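Local coordinates for glutamate receptor kainate-like protein (Pleurobrachia bachei, PDB 4ZDM) that binds glycine in the ligand-binding domain of a ctenophore ionotropic glutamate receptor, probably a subunit of a glycine-activated ion channel, at residues N3-M8 / K228-T233; D82-K87 / A103-S108. One frame throughout, in Å; residues are numbered along the deposited sequence. Where two conformers were deposited one is given.

Contact 1: N3-M8 / K228-T233; sequences NNLNGM and KNLVDT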
loop_
_atom_site.group_PDB
_atom_site.type_symbol
_atom_site.label_atom_id
_atom_site.label_comp_id
_atom_site.label_asym_id
_atom_site.label_seq_id
_atom_site.Cartn_x
_atom_site.Cartn_y
_atom_site.Cartn_z
ATOM N N ASN A 3 -14.258 -14.460 -12.781
ATOM C CA ASN A 3 -13.777 -14.237 -11.386
ATOM C C ASN A 3 -12.549 -13.342 -11.341
ATOM O O ASN A 3 -11.619 -13.536 -12.110
ATOM C CB ASN A 3 -13.411 -15.545 -10.687
ATOM C CG ASN A 3 -14.611 -16.413 -10.412
ATOM O OD1 ASN A 3 -15.751 -15.970 -10.558
ATOM N ND2 ASN A 3 -14.365 -17.657 -10.002
ATOM N N ASN A 4 -12.546 -12.380 -10.419
ATOM C CA ASN A 4 -11.527 -11.389 -10.431
ATOM C C ASN A 4 -11.390 -10.758 -9.036
ATOM O O ASN A 4 -11.943 -11.217 -8.044
ATOM C CB ASN A 4 -11.795 -10.341 -11.512
ATOM C CG ASN A 4 -13.090 -9.567 -11.330
ATOM O OD1 ASN A 4 -13.268 -8.766 -10.406
ATOM N ND2 ASN A 4 -13.975 -9.721 -12.313
ATOM N N LEU A 5 -10.562 -9.725 -8.957
ATOM C CA LEU A 5 -10.245 -9.097 -7.665
ATOM C C LEU A 5 -11.094 -7.903 -7.254
ATOM O O LEU A 5 -10.824 -7.232 -6.233
ATOM C CB LEU A 5 -8.777 -8.697 -7.664
ATOM C CG LEU A 5 -7.780 -9.813 -7.880
ATOM C CD1 LEU A 5 -6.346 -9.347 -7.878
ATOM C CD2 LEU A 5 -7.985 -10.860 -6.794
ATOM N N ASN A 6 -12.127 -7.616 -8.029
ATOM C CA ASN A 6 -13.178 -6.705 -7.618
ATOM C C ASN A 6 -12.661 -5.343 -7.232
ATOM O O ASN A 6 -13.151 -4.733 -6.287
ATOM C CB ASN A 6 -13.982 -7.328 -6.449
ATOM C CG ASN A 6 -14.601 -8.692 -6.812
ATOM O OD1 ASN A 6 -14.893 -8.972 -7.970
ATOM N ND2 ASN A 6 -14.809 -9.526 -5.810
ATOM N N GLY A 7 -11.673 -4.836 -7.968
ATOM C CA GLY A 7 -11.178 -3.511 -7.744
ATOM C C GLY A 7 -10.182 -3.313 -6.621
ATOM O O GLY A 7 -9.908 -2.206 -6.141
ATOM N N MET A 8 -9.579 -4.401 -6.196
ATOM C CA MET A 8 -8.454 -4.346 -5.260
ATOM C C MET A 8 -7.376 -3.441 -5.799
ATOM O O MET A 8 -7.118 -3.429 -6.987
ATOM C CB MET A 8 -7.853 -5.765 -5.053
ATOM C CG MET A 8 -6.807 -5.896 -3.982
ATOM S SD MET A 8 -6.257 -7.646 -3.924
ATOM C CE MET A 8 -5.246 -7.533 -2.441
ATOM N N LYS A 228 -2.658 -15.347 -6.024
ATOM C CA LYS A 228 -1.705 -16.107 -6.826
ATOM C C LYS A 228 -2.365 -16.955 -7.920
ATOM O O LYS A 228 -1.890 -16.959 -9.047
ATOM C CB LYS A 228 -0.834 -17.031 -5.974
ATOM C CG LYS A 228 0.260 -17.722 -6.798
ATOM C CD LYS A 228 1.228 -18.452 -5.930
ATOM C CE LYS A 228 2.366 -19.006 -6.745
ATOM N NZ LYS A 228 1.960 -20.074 -7.706
ATOM N N ASN A 229 -3.430 -17.677 -7.609
ATOM C CA ASN A 229 -4.008 -18.522 -8.614
ATOM C C ASN A 229 -4.537 -17.736 -9.805
ATOM O O ASN A 229 -4.414 -18.185 -10.943
ATOM C CB ASN A 229 -5.137 -19.391 -8.013
ATOM C CG ASN A 229 -4.620 -20.428 -7.030
ATOM O OD1 ASN A 229 -3.464 -20.837 -7.075
ATOM N ND2 ASN A 229 -5.502 -20.871 -6.133
ATOM N N LEU A 230 -5.110 -16.552 -9.580
ATOM C CA LEU A 230 -5.601 -15.728 -10.672
ATOM C C LEU A 230 -4.464 -15.170 -11.521
ATOM O O LEU A 230 -4.551 -15.098 -12.753
ATOM C CB LEU A 230 -6.496 -14.586 -10.151
ATOM C CG LEU A 230 -7.859 -15.031 -9.592
ATOM C CD1 LEU A 230 -8.521 -13.811 -8.964
ATOM C CD2 LEU A 230 -8.720 -15.579 -10.668
ATOM N N VAL A 231 -3.370 -14.782 -10.882
ATOM C CA VAL A 231 -2.188 -14.313 -11.601
ATOM C C VAL A 231 -1.639 -15.439 -12.472
ATOM O O VAL A 231 -1.308 -15.253 -13.622
ATOM C CB VAL A 231 -1.132 -13.803 -10.613
ATOM C CG1 VAL A 231 0.202 -13.579 -11.231
ATOM C CG2 VAL A 231 -1.578 -12.494 -9.985
ATOM N N ASP A 232 -1.521 -16.618 -11.877
ATOM C CA ASP A 232 -0.982 -17.795 -12.605
ATOM C C ASP A 232 -1.819 -18.140 -13.833
ATOM O O ASP A 232 -1.266 -18.392 -14.898
ATOM C CB ASP A 232 -0.895 -18.992 -11.684
ATOM C CG ASP A 232 0.236 -18.932 -10.680
ATOM O OD1 ASP A 232 1.071 -18.019 -10.705
ATOM O OD2 ASP A 232 0.271 -19.846 -9.798
ATOM N N THR A 233 -3.140 -18.114 -13.697
ATOM C CA THR A 233 -4.035 -18.440 -14.812
ATOM C C THR A 233 -3.865 -17.402 -15.913
ATOM O O THR A 233 -3.781 -17.740 -17.110
ATOM C CB THR A 233 -5.449 -18.507 -14.311
ATOM O OG1 THR A 233 -5.554 -19.690 -13.486
ATOM C CG2 THR A 233 -6.425 -18.622 -15.485
#

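Contact 2: D82-K87 / A103-S108; sequences DLLDNK and ADIDFS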
loop_
_atom_site.group_PDB
_atom_site.type_symbol
_atom_site.label_atom_id
_atom_site.label_comp_id
_atom_site.label_asym_id
_atom_site.label_seq_id
_atom_site.Cartn_x
_atom_site.Cartn_y
_atom_site.Cartn_z
ATOM N N ASP A 82 10.899 -5.102 0.019
ATOM C CA ASP A 82 9.683 -4.298 -0.060
ATOM C C ASP A 82 8.451 -5.199 -0.067
ATOM O O ASP A 82 7.406 -4.876 0.513
ATOM C CB ASP A 82 9.672 -3.401 -1.308
ATOM C CG ASP A 82 10.408 -2.091 -1.112
ATOM O OD1 ASP A 82 11.059 -1.884 -0.041
ATOM O OD2 ASP A 82 10.390 -1.283 -2.109
ATOM N N LEU A 83 8.502 -6.323 -0.767
ATOM C CA LEU A 83 7.403 -7.297 -0.804
ATOM C C LEU A 83 7.154 -7.925 0.577
ATOM O O LEU A 83 6.021 -7.977 1.056
ATOM C CB LEU A 83 7.710 -8.370 -1.844
ATOM C CG LEU A 83 6.695 -9.486 -1.973
ATOM C CD1 LEU A 83 5.367 -8.995 -2.538
ATOM C CD2 LEU A 83 7.232 -10.596 -2.833
ATOM N N LEU A 84 8.218 -8.391 1.219
ATOM C CA LEU A 84 8.053 -8.977 2.555
ATOM C C LEU A 84 7.548 -7.998 3.583
ATOM O O LEU A 84 6.791 -8.392 4.488
ATOM C CB LEU A 84 9.373 -9.593 2.998
ATOM C CG LEU A 84 9.767 -10.849 2.259
ATOM C CD1 LEU A 84 11.214 -11.261 2.544
ATOM C CD2 LEU A 84 8.839 -12.003 2.553
ATOM N N ASP A 85 7.902 -6.741 3.422
ATOM C CA ASP A 85 7.452 -5.703 4.335
ATOM C C ASP A 85 6.052 -5.197 4.030
ATOM O O ASP A 85 5.574 -4.299 4.707
ATOM C CB ASP A 85 8.391 -4.490 4.286
ATOM C CG ASP A 85 9.741 -4.733 4.919
ATOM O OD1 ASP A 85 9.878 -5.696 5.686
ATOM O OD2 ASP A 85 10.646 -3.880 4.647
ATOM N N ASN A 86 5.399 -5.682 2.966
ATOM C CA ASN A 86 4.085 -5.212 2.570
ATOM C C ASN A 86 4.106 -3.803 1.997
ATOM O O ASN A 86 3.031 -3.220 1.782
ATOM C CB ASN A 86 3.092 -5.288 3.751
ATOM C CG ASN A 86 1.778 -5.891 3.360
ATOM O OD1 ASN A 86 0.930 -5.243 2.840
ATOM N ND2 ASN A 86 1.596 -7.154 3.660
ATOM N N LYS A 87 5.275 -3.302 1.626
ATOM C CA LYS A 87 5.313 -2.059 0.879
ATOM C C LYS A 87 4.740 -2.278 -0.524
ATOM O O LYS A 87 4.003 -1.436 -1.058
ATOM C CB LYS A 87 6.747 -1.527 0.842
ATOM C CG LYS A 87 6.832 -0.157 0.187
ATOM C CD LYS A 87 8.057 0.618 0.576
ATOM C CE LYS A 87 7.948 2.079 0.067
ATOM N NZ LYS A 87 6.772 2.771 0.646
ATOM N N ALA A 103 12.530 -20.017 -0.793
ATOM C CA ALA A 103 12.328 -20.373 0.613
ATOM C C ALA A 103 11.442 -19.370 1.324
ATOM O O ALA A 103 10.759 -19.696 2.281
ATOM C CB ALA A 103 13.665 -20.451 1.314
ATOM N N ASP A 104 11.487 -18.126 0.882
ATOM C CA ASP A 104 10.876 -17.032 1.608
ATOM C C ASP A 104 9.724 -16.302 0.861
ATOM O O ASP A 104 8.905 -15.684 1.517
ATOM C CB ASP A 104 11.926 -16.005 1.996
ATOM C CG ASP A 104 12.920 -16.522 3.021
ATOM O OD1 ASP A 104 12.570 -17.468 3.780
ATOM O OD2 ASP A 104 14.045 -15.974 3.066
ATOM N N ILE A 105 9.668 -16.353 -0.476
ATOM C CA ILE A 105 8.549 -15.833 -1.269
ATOM C C ILE A 105 8.108 -16.895 -2.265
ATOM O O ILE A 105 8.807 -17.885 -2.483
ATOM C CB ILE A 105 8.930 -14.542 -2.008
ATOM C CG1 ILE A 105 10.040 -14.770 -3.034
ATOM C CG2 ILE A 105 9.327 -13.475 -0.988
ATOM C CD1 ILE A 105 10.142 -13.600 -4.066
ATOM N N ASP A 106 6.945 -16.672 -2.834
ATOM C CA ASP A 106 6.436 -17.487 -3.946
ATOM C C ASP A 106 6.720 -16.814 -5.272
ATOM O O ASP A 106 6.911 -15.581 -5.359
ATOM C CB ASP A 106 4.940 -17.704 -3.843
ATOM C CG ASP A 106 4.528 -18.861 -2.918
ATOM O OD1 ASP A 106 5.395 -19.622 -2.439
ATOM O OD2 ASP A 106 3.298 -18.998 -2.745
ATOM N N PHE A 107 6.764 -17.630 -6.307
ATOM C CA PHE A 107 6.886 -17.182 -7.694
ATOM C C PHE A 107 5.640 -17.597 -8.442
ATOM O O PHE A 107 5.129 -18.720 -8.269
ATOM C CB PHE A 107 8.132 -17.784 -8.336
ATOM C CG PHE A 107 9.380 -17.178 -7.827
ATOM C CD1 PHE A 107 9.962 -17.631 -6.660
ATOM C CD2 PHE A 107 9.950 -16.118 -8.462
ATOM C CE1 PHE A 107 11.124 -17.041 -6.165
ATOM C CE2 PHE A 107 11.096 -15.522 -7.992
ATOM C CZ PHE A 107 11.687 -15.981 -6.821
ATOM N N SER A 108 5.188 -16.683 -9.273
ATOM C CA SER A 108 4.115 -17.014 -10.208
ATOM C C SER A 108 4.570 -18.036 -11.201
ATOM O O SER A 108 5.751 -18.320 -11.361
ATOM C CB SER A 108 3.634 -15.763 -10.958
ATOM O OG SER A 108 4.562 -15.313 -11.947
#

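Contact 1: N3-M8 / K228-T233
Asn4 and Leu230 mark the nearest approach of two backbones, CA to CA 7.3 Å, where the loop before strand 8-13 passes the first turns of helix 228-240. The loop carries two linked motifs, an Asx turn at Asn4 followed by a type I' beta turn from Leu5 to Met8, closed by Met8 N to Leu5 O at 3.1 Å. Asn6 and Gly7 fill the two central corners with positive phi, which suits asparagine and glycine, the residues that most readily accept such angles.

Leu230 is the side chain that reaches across. Its CG is anti to its own carbonyl carbon (chi1 -70°), and the two methyls divide the work: CD2 lies 3.8 Å from Asn3 O, while CD1 meets Leu5 CD2 at 3.7 Å. The leucine side chains run antiparallel past one another and touch through these two methyls in a small surface contact. Leu52 of helix 40-52 also touches Leu230, and Phe227 touches Leu5, extending the apolar patch beyond the pair.

On the helix, Lys228 and Asp232 stand one turn apart and form a salt bridge. Asparagine suits position 4 because its short side chain can curl forward to the backbone N two residues on: Asn4 OD1 accepts from Asn53 ND2 and, in its carbonyl plane, from Asn6 N at 2.9 Å, with an N-H...O angle of 150°.

Contact 2: D82-K87 / A103-S108
Leu83 and Leu84 turn their side chains on different first torsions to meet Ile105. Leu83 extends with CG opposite its backbone N (chi1 178°), whereas Leu84 has CG beside its N and opposite its carbonyl carbon (chi1 -71°). Ile105 places CG1 between its backbone N and carbonyl carbon (chi1 64°), a crowded position that puts the CG2 branch opposite the carbonyl carbon; CG2 is the methyl that faces both leucines.

The contact therefore converges on one methyl. Ile105 CG2 lies 3.9 Å from Leu84 CD2 and 4.0 Å from Leu83 CD2. Leu84 crosses the isoleucine at about a right angle, while Leu83 meets it obliquely. Leu84 CD2 also lies 3.8 Å from Asp104 O, so this leucine touches main chain as well as side chain. The carboxylate of Asp104 has a polar partner elsewhere, a hydrogen bond from Trp76 NE1, and Trp76 also touches Leu84.

Past the leucines, helix 78-84 ends in a Schellman motif. Asn86 has the positive phi required there, which asparagine tolerates well, and its N bonds to Leu83 O at 3.0 Å; the companion bond from Lys87 N to Asp82 O is weak. Leu83 O also accepts from Arg222 NH1.

Ile105 continues the packing to Leu95 of the glycine pocket, with its own side chain about 9 Å from the bound glycine. Between the two segments the chemistry is almost wholly apolar, and even Leu84 against Asp104 O is packing: branched aliphatic groups in van der Waals contact, consistent with a second layer behind the pocket wall.

In the fold
Along the chain the order is 3-8, 82-87, 103-108, then 228-233, so both segments of contact 2 fall between those of contact 1. The centres of contacts 1 and 2 are about 17 Å apart, on the same side of the chain's centre. The two meet directly where helix 228-240 packs on strand 106-107 and the residue after it: Lys228 CE lies 3.2 Å from Phe107 O, and Val231 touches Ser108. Strands 8-13 and 106-107 belong to one mixed sheet, joined through strands 90-92 and 205-221. Contact 1 thus ties the N-terminal loop of the chain to helix 228-240, while contact 2 lies nearer the glycine. Both also touch the second subunit, where Met8 packs on its Asn86.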